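Local coordinates for replicase polyprotein 1a (Avian infectious bronchitis virus, PDB 3LD1) that is of uncertain function but, as a fragment of the nsp2 part of the replicase polyprotein, belongs to a product of coronavirus polyprotein processing, at residues F282-V295 with A338-V350. The protein carries 3 engineered substitutions. Sequence-based numbering, arbitrary orientation.
Sequences FEVVGNAKGTQVVV and AAPLSGNFALHDV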
ATOM      1  N   PHE A 282      20.082  21.558   6.780  1.00 43.63           N
ATOM      2  CA  PHE A 282      19.185  20.490   6.437  1.00 44.26           C
ATOM      3  C   PHE A 282      18.886  20.462   4.952  1.00 45.62           C
ATOM      4  O   PHE A 282      18.866  21.521   4.292  1.00 44.10           O
ATOM      5  CB  PHE A 282      17.906  20.629   7.219  1.00 43.97           C
ATOM      6  CG  PHE A 282      18.087  20.916   8.724  1.00 45.52           C
ATOM      7  CD1 PHE A 282      18.600  19.937   9.605  1.00 46.34           C
ATOM      8  CD2 PHE A 282      17.724  22.183   9.261  1.00 45.13           C
ATOM      9  CE1 PHE A 282      18.686  20.188  10.963  1.00 45.25           C
ATOM     10  CE2 PHE A 282      17.830  22.452  10.618  1.00 44.68           C
ATOM     11  CZ  PHE A 282      18.283  21.439  11.480  1.00 44.38           C
ATOM     12  N   GLU A 283      18.735  19.228   4.425  1.00 47.55           N
ATOM     13  CA  GLU A 283      18.277  18.944   3.020  1.00 49.59           C
ATOM     14  C   GLU A 283      17.109  17.962   3.017  1.00 48.59           C
ATOM     15  O   GLU A 283      17.332  16.749   3.305  1.00 49.54           O
ATOM     16  CB  GLU A 283      19.378  18.288   2.190  1.00 48.65           C
ATOM     17  CG  GLU A 283      20.239  19.206   1.346  1.00 52.85           C
ATOM     18  CD  GLU A 283      21.513  18.481   0.816  1.00 53.59           C
ATOM     19  OE1 GLU A 283      22.606  19.101   0.762  1.00 57.17           O
ATOM     20  OE2 GLU A 283      21.441  17.263   0.519  1.00 58.89           O
ATOM     21  N   VAL A 284      15.910  18.452   2.671  1.00 46.67           N
ATOM     22  CA  VAL A 284      14.698  17.647   2.598  1.00 46.03           C
ATOM     23  C   VAL A 284      14.966  16.417   1.747  1.00 47.54           C
ATOM     24  O   VAL A 284      15.602  16.536   0.691  1.00 47.37           O
ATOM     25  CB  VAL A 284      13.488  18.461   1.925  1.00 45.70           C
ATOM     26  CG1 VAL A 284      12.400  17.566   1.361  1.00 43.55           C
ATOM     27  CG2 VAL A 284      12.867  19.296   2.888  1.00 43.90           C
ATOM     28  N   VAL A 285      14.454  15.253   2.166  1.00 48.48           N
ATOM     29  CA  VAL A 285      14.445  14.074   1.282  1.00 49.58           C
ATOM     30  C   VAL A 285      13.017  13.490   1.184  1.00 50.32           C
ATOM     31  O   VAL A 285      12.285  13.462   2.203  1.00 50.71           O
ATOM     32  CB  VAL A 285      15.524  13.015   1.704  1.00 50.54           C
ATOM     33  CG1 VAL A 285      16.978  13.477   1.357  1.00 48.90           C
ATOM     34  CG2 VAL A 285      15.422  12.672   3.151  1.00 50.03           C
ATOM     35  N   GLY A 286      12.595  13.115  -0.038  1.00 49.22           N
ATOM     36  CA  GLY A 286      11.364  12.436  -0.219  1.00 49.16           C
ATOM     37  C   GLY A 286      10.265  13.430  -0.035  1.00 50.66           C
ATOM     38  O   GLY A 286      10.436  14.616  -0.335  1.00 52.85           O
ATOM     39  N   ASN A 287       9.101  12.996   0.411  1.00 50.10           N
ATOM     40  CA  ASN A 287       8.008  13.965   0.382  1.00 49.67           C
ATOM     41  C   ASN A 287       7.894  14.749   1.679  1.00 49.35           C
ATOM     42  O   ASN A 287       7.806  14.134   2.787  1.00 49.48           O
ATOM     43  CB  ASN A 287       6.657  13.302   0.004  1.00 50.44           C
ATOM     44  CG  ASN A 287       6.772  12.396  -1.183  1.00 48.85           C
ATOM     45  OD1 ASN A 287       6.564  11.181  -1.083  1.00 47.17           O
ATOM     46  ND2 ASN A 287       7.161  12.964  -2.309  1.00 47.09           N
ATOM     47  N   ALA A 288       7.883  16.078   1.553  1.00 48.50           N
ATOM     48  CA  ALA A 288       7.864  16.994   2.723  1.00 48.37           C
ATOM     49  C   ALA A 288       6.675  17.950   2.631  1.00 49.13           C
ATOM     50  O   ALA A 288       6.317  18.391   1.519  1.00 49.22           O
ATOM     51  CB  ALA A 288       9.124  17.792   2.766  1.00 46.49           C
ATOM     52  N   LYS A 289       6.075  18.274   3.772  1.00 48.44           N
ATOM     53  CA  LYS A 289       5.232  19.455   3.858  1.00 48.85           C
ATOM     54  C   LYS A 289       6.061  20.581   4.467  1.00 49.31           C
ATOM     55  O   LYS A 289       6.922  20.364   5.326  1.00 50.18           O
ATOM     56  CB  LYS A 289       3.992  19.248   4.744  1.00 49.08           C
ATOM     57  CG  LYS A 289       3.210  17.922   4.591  1.00 50.12           C
ATOM     58  CD  LYS A 289       2.256  17.952   3.419  1.00 52.99           C
ATOM     59  CE  LYS A 289       1.392  16.697   3.299  1.00 52.75           C
ATOM     60  NZ  LYS A 289       0.216  16.808   4.291  1.00 52.79           N
ATOM     61  N   GLY A 290       5.742  21.794   4.060  1.00 48.94           N
ATOM     62  CA  GLY A 290       6.372  22.986   4.572  1.00 47.78           C
ATOM     63  C   GLY A 290       5.918  24.208   3.775  1.00 46.99           C
ATOM     64  O   GLY A 290       4.927  24.161   3.042  1.00 46.98           O
ATOM     65  N   THR A 291       6.645  25.314   3.940  1.00 45.96           N
ATOM     66  CA  THR A 291       6.275  26.581   3.363  1.00 43.63           C
ATOM     67  C   THR A 291       7.432  27.067   2.529  1.00 42.94           C
ATOM     68  O   THR A 291       8.566  27.107   2.986  1.00 41.98           O
ATOM     69  CB  THR A 291       5.843  27.573   4.473  1.00 43.21           C
ATOM     70  OG1 THR A 291       4.647  27.059   5.108  1.00 44.10           O
ATOM     71  CG2 THR A 291       5.488  28.976   3.885  1.00 42.15           C
ATOM     72  N   GLN A 292       7.146  27.379   1.282  1.00 42.64           N
ATOM     73  CA  GLN A 292       8.107  28.035   0.404  1.00 42.31           C
ATOM     74  C   GLN A 292       8.254  29.480   0.953  1.00 42.60           C
ATOM     75  O   GLN A 292       7.257  30.176   1.122  1.00 41.81           O
ATOM     76  CB  GLN A 292       7.519  28.032  -1.009  1.00 42.84           C
ATOM     77  CG  GLN A 292       8.329  28.732  -2.065  1.00 43.14           C
ATOM     78  CD  GLN A 292       9.628  27.963  -2.358  1.00 48.15           C
ATOM     79  OE1 GLN A 292       9.652  26.719  -2.315  1.00 46.05           O
ATOM     80  NE2 GLN A 292      10.733  28.703  -2.584  1.00 44.04           N
ATOM     81  N   VAL A 293       9.490  29.910   1.235  1.00 42.85           N
ATOM     82  CA  VAL A 293       9.760  31.196   1.825  1.00 42.37           C
ATOM     83  C   VAL A 293      10.824  31.999   1.029  1.00 43.83           C
ATOM     84  O   VAL A 293      11.463  31.432   0.110  1.00 44.17           O
ATOM     85  CB  VAL A 293      10.300  31.032   3.223  1.00 42.82           C
ATOM     86  CG1 VAL A 293       9.192  30.489   4.214  1.00 41.90           C
ATOM     87  CG2 VAL A 293      11.624  30.203   3.171  1.00 39.25           C
ATOM     88  N   VAL A 294      11.000  33.293   1.404  1.00 42.56           N
ATOM     89  CA  VAL A 294      12.123  34.119   0.959  1.00 41.09           C
ATOM     90  C   VAL A 294      13.110  34.463   2.047  1.00 41.63           C
ATOM     91  O   VAL A 294      12.733  34.962   3.082  1.00 42.67           O
ATOM     92  CB  VAL A 294      11.634  35.501   0.459  1.00 42.02           C
ATOM     93  CG1 VAL A 294      12.826  36.396   0.047  1.00 38.13           C
ATOM     94  CG2 VAL A 294      10.526  35.355  -0.661  1.00 37.31           C
ATOM     95  N   VAL A 295      14.398  34.306   1.796  1.00 41.50           N
ATOM     96  CA  VAL A 295      15.333  34.569   2.826  1.00 40.50           C
ATOM     97  C   VAL A 295      16.001  35.817   2.412  1.00 42.05           C
ATOM     98  O   VAL A 295      16.788  35.787   1.476  1.00 43.54           O
ATOM     99  CB  VAL A 295      16.398  33.401   2.886  1.00 40.79           C
ATOM    100  CG1 VAL A 295      17.297  33.449   4.140  1.00 35.45           C
ATOM    101  CG2 VAL A 295      15.721  32.067   2.859  1.00 39.08           C
ATOM    102  N   ALA A 338      11.701  30.885  14.835  1.00 46.32           N
ATOM    103  CA  ALA A 338      12.649  30.136  14.034  1.00 45.46           C
ATOM    104  C   ALA A 338      12.023  28.840  13.535  1.00 44.39           C
ATOM    105  O   ALA A 338      11.105  28.257  14.199  1.00 43.87           O
ATOM    106  CB  ALA A 338      13.892  29.825  14.832  1.00 45.36           C
ATOM    107  N   ALA A 339      12.550  28.371  12.393  1.00 42.17           N
ATOM    108  CA  ALA A 339      12.081  27.117  11.813  1.00 40.59           C
ATOM    109  C   ALA A 339      13.177  26.372  11.062  1.00 40.04           C
ATOM    110  O   ALA A 339      14.222  26.992  10.648  1.00 37.59           O
ATOM    111  CB  ALA A 339      10.891  27.348  10.920  1.00 40.73           C
ATOM    112  N   PRO A 340      12.990  25.029  10.919  1.00 38.87           N
ATOM    113  CA  PRO A 340      14.007  24.292  10.110  1.00 38.26           C
ATOM    114  C   PRO A 340      13.953  24.747   8.672  1.00 35.70           C
ATOM    115  O   PRO A 340      12.895  25.076   8.206  1.00 37.14           O
ATOM    116  CB  PRO A 340      13.671  22.811  10.326  1.00 38.43           C
ATOM    117  CG  PRO A 340      12.707  22.785  11.527  1.00 40.23           C
ATOM    118  CD  PRO A 340      11.976  24.142  11.492  1.00 39.15           C
ATOM    119  N   LEU A 341      15.089  24.845   8.012  1.00 34.42           N
ATOM    120  CA  LEU A 341      15.136  25.327   6.636  1.00 34.90           C
ATOM    121  C   LEU A 341      15.926  24.414   5.740  1.00 36.02           C
ATOM    122  O   LEU A 341      17.013  23.972   6.137  1.00 36.07           O
ATOM    123  CB  LEU A 341      15.840  26.704   6.619  1.00 35.30           C
ATOM    124  CG  LEU A 341      16.004  27.598   5.362  1.00 34.20           C
ATOM    125  CD1 LEU A 341      14.668  27.957   4.705  1.00 33.22           C
ATOM    126  CD2 LEU A 341      16.874  28.922   5.563  1.00 34.33           C
ATOM    127  N   SER A 342      15.440  24.202   4.508  1.00 36.54           N
ATOM    128  CA  SER A 342      16.209  23.510   3.464  1.00 35.23           C
ATOM    129  C   SER A 342      16.094  24.355   2.203  1.00 35.57           C
ATOM    130  O   SER A 342      14.966  24.526   1.689  1.00 34.22           O
ATOM    131  CB  SER A 342      15.569  22.153   3.265  1.00 35.43           C
ATOM    132  OG  SER A 342      15.982  21.564   2.055  1.00 36.73           O
ATOM    133  N   GLY A 343      17.215  24.927   1.713  1.00 36.18           N
ATOM    134  CA  GLY A 343      17.155  25.833   0.539  1.00 35.91           C
ATOM    135  C   GLY A 343      16.199  26.967   0.936  1.00 38.79           C
ATOM    136  O   GLY A 343      16.485  27.705   1.889  1.00 38.87           O
ATOM    137  N   ASN A 344      15.032  27.050   0.266  1.00 40.26           N
ATOM    138  CA  ASN A 344      13.999  28.081   0.419  1.00 40.54           C
ATOM    139  C   ASN A 344      12.718  27.417   0.869  1.00 40.41           C
ATOM    140  O   ASN A 344      11.600  27.848   0.601  1.00 41.06           O
ATOM    141  CB  ASN A 344      13.735  28.829  -0.894  1.00 41.70           C
ATOM    142  CG  ASN A 344      14.815  29.912  -1.232  1.00 43.64           C
ATOM    143  OD1 ASN A 344      15.151  30.133  -2.383  1.00 44.91           O
ATOM    144  ND2 ASN A 344      15.315  30.580  -0.246  1.00 47.36           N
ATOM    145  N   PHE A 345      12.871  26.311   1.533  1.00 40.48           N
ATOM    146  CA  PHE A 345      11.728  25.599   2.029  1.00 40.02           C
ATOM    147  C   PHE A 345      11.793  25.622   3.613  1.00 39.46           C
ATOM    148  O   PHE A 345      12.829  25.287   4.239  1.00 39.71           O
ATOM    149  CB  PHE A 345      11.729  24.203   1.432  1.00 40.21           C
ATOM    150  CG  PHE A 345      10.376  23.519   1.488  1.00 42.33           C
ATOM    151  CD1 PHE A 345      10.135  22.506   2.386  1.00 44.71           C
ATOM    152  CD2 PHE A 345       9.349  23.896   0.634  1.00 41.61           C
ATOM    153  CE1 PHE A 345       8.864  21.866   2.431  1.00 45.56           C
ATOM    154  CE2 PHE A 345       8.116  23.293   0.685  1.00 42.05           C
ATOM    155  CZ  PHE A 345       7.889  22.264   1.577  1.00 44.01           C
ATOM    156  N   ALA A 346      10.719  26.064   4.250  1.00 38.06           N
ATOM    157  CA  ALA A 346      10.706  26.117   5.698  1.00 38.96           C
ATOM    158  C   ALA A 346       9.746  25.065   6.160  1.00 39.86           C
ATOM    159  O   ALA A 346       8.628  24.893   5.595  1.00 40.75           O
ATOM    160  CB  ALA A 346      10.273  27.468   6.196  1.00 36.68           C
ATOM    161  N   LEU A 347      10.166  24.326   7.158  1.00 39.75           N
ATOM    162  CA  LEU A 347       9.298  23.290   7.708  1.00 40.30           C
ATOM    163  C   LEU A 347       8.464  23.844   8.842  1.00 40.88           C
ATOM    164  O   LEU A 347       8.789  24.887   9.376  1.00 40.22           O
ATOM    165  CB  LEU A 347      10.186  22.247   8.286  1.00 40.73           C
ATOM    166  CG  LEU A 347      10.635  21.039   7.484  1.00 41.13           C
ATOM    167  CD1 LEU A 347      10.811  21.181   5.916  1.00 41.55           C
ATOM    168  CD2 LEU A 347      11.863  20.605   8.127  1.00 36.71           C
ATOM    169  N   HIS A 348       7.404  23.163   9.254  1.00 41.71           N
ATOM    170  CA  HIS A 348       6.573  23.838  10.245  1.00 42.94           C
ATOM    171  C   HIS A 348       6.942  23.562  11.744  1.00 44.18           C
ATOM    172  O   HIS A 348       6.081  23.731  12.623  1.00 45.23           O
ATOM    173  CB  HIS A 348       5.095  23.569   9.991  1.00 43.13           C
ATOM    174  CG  HIS A 348       4.651  23.873   8.602  1.00 42.76           C
ATOM    175  ND1 HIS A 348       3.659  23.154   7.975  1.00 45.61           N
ATOM    176  CD2 HIS A 348       5.032  24.825   7.726  1.00 41.70           C
ATOM    177  CE1 HIS A 348       3.443  23.652   6.771  1.00 42.77           C
ATOM    178  NE2 HIS A 348       4.287  24.649   6.586  1.00 43.79           N
ATOM    179  N   ASP A 349       8.181  23.171  12.063  1.00 42.87           N
ATOM    180  CA  ASP A 349       8.484  23.000  13.469  1.00 43.66           C
ATOM    181  C   ASP A 349       8.846  24.277  14.209  1.00 44.22           C
ATOM    182  O   ASP A 349       9.980  24.440  14.686  1.00 44.99           O
ATOM    183  CB  ASP A 349       9.498  21.919  13.666  1.00 43.63           C
ATOM    184  CG  ASP A 349       9.067  20.652  12.999  1.00 46.25           C
ATOM    185  OD1 ASP A 349       9.104  20.642  11.768  1.00 48.88           O
ATOM    186  OD2 ASP A 349       8.644  19.690  13.678  1.00 49.98           O
ATOM    187  N   VAL A 350       7.860  25.165  14.334  1.00 43.42           N
ATOM    188  CA  VAL A 350       8.139  26.511  14.726  1.00 43.41           C
ATOM    189  C   VAL A 350       8.546  26.612  16.199  1.00 44.09           C
ATOM    190  O   VAL A 350       7.834  26.140  17.055  1.00 43.61           O
ATOM    191  CB  VAL A 350       6.954  27.447  14.406  1.00 43.48           C
ATOM    192  CG1 VAL A 350       7.344  28.900  14.760  1.00 43.28           C
ATOM    193  CG2 VAL A 350       6.602  27.399  12.943  1.00 42.01           C
TER
HETATM  194  O   HOH W   1      19.496  24.686   6.853  1.00 39.73           O
HETATM  195  O   HOH W   2       6.746  20.702   8.066  1.00 33.90           O
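A chi1 of -161° turns Phe-345 CG away from its own backbone N and sends the ring to Gly-290. His-348 turns its CG beside the backbone N instead (chi1 -53°), and NE2 comes to Thr-291 OG1. This hydrogen bond is 2.8 Å long, and the proton may come from either partner. The hydroxyl lies at the imidazole edge, near the ring plane. The outer end of the Phe-345 ring presses on the main chain, CZ lying 3.3 Å from Gly-290 N. Thr-291 N sits over one face, nearer its border than its centre. Ala-288 CB and Val-284 CG2 touch the ring obliquely.

Residues 342-345 form a type II' beta turn, the tip of the hairpin joining strands 335-342 and 345-355. The second strand of this hairpin pairs antiparallel with 291-298. Thr-291 and Ala-346 form a hydrogen-bonded pair, with Thr-291 N to Ala-346 O (2.6 Å) and Ala-346 N to Thr-291 O (2.7 Å). Val-293 N donates a hydrogen bond to Asn-344 O (3.0 Å). Val-293 CG1 packs on Ala-346 CB, while its CG2 meets Leu-341 CD1; Tyr-328 of strand 325-332 touches both Val-293 and Leu-341.

Strand 282-285, the edge of a separate antiparallel sheet, crosses strand 338-342 at 75°. Ser-342 OG accepts a nearly straight bond from Val-284 N (3.2 Å). One water links Phe-282 N to Leu-341 O, and another links Lys-289 O to His-348 N. Leu-341 O also lies at the edge of the Phe-282 ring, 3.7 Å from CD2.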